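Oxidoreductase, zinc-binding dehydrogenase family (Myxococcus xanthus, PDB 5K1S) acts as a zinc-binding medium-chain reductase in an alternative route of de novo isovaleryl coenzyme A biosynthesis. Local coordinates at residues 98-103 / 156-161. Residues are numbered along the deposited sequence; the frame is centred on the assembly and turned at random.
Sequences GDRAAT and LPWNEA
The guanidinium of Arg100 lies against one face of the Trp158 indole. The two planes are 28° apart, so this is a slightly splayed stack. It is also a cation-pi contact: CZ of Arg100 sits 4.2 Å from the centroid of the six-membered ring of Trp158, over the face. NH1 of Arg100 makes the closest approach to the ring, 3.5 Å from CZ2 of Trp158. Further back along the arginine, CB and CG pass near CH2 of Trp158, with CB at 3.9 Å. The bend of the arginine chain at chi3 (57°), with chi4 turning the group, helps lay the guanidinium over the indole. At the guanidinium edge, in its plane, NH2 of Arg100 stands 2.7 Å from the carbonyl O of Leu156. NE of Arg100 makes weak hydrogen bonds to the carbonyls of Val152 and Pro153. The indole also stacks with the ring of His52. The contact joins strand 100-103 of the GroES-like fold to the start of helix 158-161, where Pro157 is the N-cap residue. Without the guanidinium, as with an alanine here, the Trp158 face would probably lose its cationic partner and the Leu156 carbonyl its polar neighbour. The contact probably combines dispersion with cation-pi attraction on the guanidinium face, with the Leu156 carbonyl O at its edge, so the positive charge of Arg100 is probably shared between the indole and carbonyl oxygens.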
loop_
_atom_site.group_PDB
_atom_site.type_symbol
_atom_site.label_atom_id
_atom_site.label_comp_id
_atom_site.label_asym_id
_atom_site.label_seq_id
_atom_site.Cartn_x
_atom_site.Cartn_y
_atom_site.Cartn_z
ATOM N N GLY A 98 36.812 -19.155 6.560
ATOM C CA GLY A 98 36.127 -20.407 6.335
ATOM C C GLY A 98 34.616 -20.319 6.340
ATOM O O GLY A 98 33.958 -21.270 5.899
ATOM N N ASP A 99 34.045 -19.218 6.822
ATOM C CA ASP A 99 32.597 -19.072 6.839
ATOM C C ASP A 99 32.052 -18.946 5.420
ATOM O O ASP A 99 32.739 -18.493 4.500
ATOM C CB ASP A 99 32.191 -17.851 7.666
ATOM C CG ASP A 99 32.474 -18.026 9.149
ATOM O OD1 ASP A 99 32.476 -19.180 9.627
ATOM O OD2 ASP A 99 32.689 -17.006 9.838
ATOM N N ARG A 100 30.796 -19.353 5.251
ATOM C CA ARG A 100 30.124 -19.364 3.958
ATOM C C ARG A 100 29.117 -18.222 3.924
ATOM O O ARG A 100 28.209 -18.169 4.761
ATOM C CB ARG A 100 29.430 -20.705 3.724
ATOM C CG ARG A 100 30.344 -21.910 3.892
ATOM C CD ARG A 100 29.544 -23.196 4.030
ATOM N NE ARG A 100 28.652 -23.410 2.893
ATOM C CZ ARG A 100 29.006 -24.010 1.761
ATOM N NH1 ARG A 100 30.242 -24.464 1.596
ATOM N NH2 ARG A 100 28.120 -24.156 0.785
ATOM N N ALA A 101 29.270 -17.318 2.956
ATOM C CA ALA A 101 28.490 -16.090 2.923
ATOM C C ALA A 101 27.872 -15.874 1.547
ATOM O O ALA A 101 28.309 -16.444 0.544
ATOM C CB ALA A 101 29.351 -14.876 3.295
ATOM N N ALA A 102 26.842 -15.028 1.519
ATOM C CA ALA A 102 26.199 -14.607 0.281
ATOM C C ALA A 102 25.819 -13.140 0.412
ATOM O O ALA A 102 25.245 -12.736 1.427
ATOM C CB ALA A 102 24.958 -15.451 -0.024
ATOM N N THR A 103 26.135 -12.351 -0.610
ATOM C CA THR A 103 25.945 -10.909 -0.545
ATOM C C THR A 103 24.483 -10.530 -0.754
ATOM O O THR A 103 23.743 -11.188 -1.492
ATOM C CB THR A 103 26.800 -10.205 -1.600
ATOM O OG1 THR A 103 26.461 -10.702 -2.900
ATOM C CG2 THR A 103 28.286 -10.433 -1.338
ATOM N N LEU A 156 24.202 -26.338 1.377
ATOM C CA LEU A 156 23.695 -25.654 0.194
ATOM C C LEU A 156 24.827 -25.420 -0.794
ATOM O O LEU A 156 25.791 -24.718 -0.452
ATOM C CB LEU A 156 23.049 -24.326 0.589
ATOM C CG LEU A 156 22.282 -23.568 -0.496
ATOM C CD1 LEU A 156 21.116 -24.384 -1.025
ATOM C CD2 LEU A 156 21.786 -22.241 0.051
ATOM N N PRO A 157 24.773 -25.963 -2.010
ATOM C CA PRO A 157 25.841 -25.697 -2.979
ATOM C C PRO A 157 25.886 -24.231 -3.381
ATOM O O PRO A 157 24.921 -23.479 -3.229
ATOM C CB PRO A 157 25.476 -26.590 -4.170
ATOM C CG PRO A 157 24.019 -26.840 -4.028
ATOM C CD PRO A 157 23.754 -26.876 -2.557
ATOM N N TRP A 158 27.042 -23.833 -3.917
ATOM C CA TRP A 158 27.273 -22.427 -4.235
ATOM C C TRP A 158 26.305 -21.931 -5.303
ATOM O O TRP A 158 25.723 -20.848 -5.173
ATOM C CB TRP A 158 28.720 -22.224 -4.690
ATOM C CG TRP A 158 29.733 -22.515 -3.628
ATOM C CD1 TRP A 158 30.648 -23.529 -3.622
ATOM C CD2 TRP A 158 29.936 -21.786 -2.412
ATOM N NE1 TRP A 158 31.409 -23.473 -2.480
ATOM C CE2 TRP A 158 30.992 -22.413 -1.719
ATOM C CE3 TRP A 158 29.329 -20.662 -1.843
ATOM C CZ2 TRP A 158 31.452 -21.956 -0.488
ATOM C CZ3 TRP A 158 29.787 -20.210 -0.619
ATOM C CH2 TRP A 158 30.839 -20.857 0.045
ATOM N N ASN A 159 26.125 -22.706 -6.374
ATOM C CA ASN A 159 25.299 -22.248 -7.487
ATOM C C ASN A 159 23.882 -21.927 -7.027
ATOM O O ASN A 159 23.337 -20.864 -7.349
ATOM C CB ASN A 159 25.283 -23.298 -8.597
ATOM C CG ASN A 159 26.645 -23.500 -9.226
ATOM O OD1 ASN A 159 27.553 -22.688 -9.046
ATOM N ND2 ASN A 159 26.793 -24.585 -9.979
ATOM N N GLU A 160 23.264 -22.841 -6.276
ATOM C CA GLU A 160 21.925 -22.582 -5.755
ATOM C C GLU A 160 21.925 -21.383 -4.819
ATOM O O GLU A 160 20.963 -20.606 -4.792
ATOM C CB GLU A 160 21.391 -23.817 -5.033
ATOM C CG GLU A 160 20.721 -24.832 -5.940
ATOM C CD GLU A 160 20.077 -25.962 -5.161
ATOM O OE1 GLU A 160 20.710 -26.462 -4.207
ATOM O OE2 GLU A 160 18.935 -26.343 -5.495
ATOM N N ALA A 161 22.997 -21.212 -4.042
ATOM C CA ALA A 161 23.054 -20.121 -3.076
ATOM C C ALA A 161 23.243 -18.771 -3.757
ATOM O O ALA A 161 22.757 -17.752 -3.253
ATOM C CB ALA A 161 24.181 -20.366 -2.074
#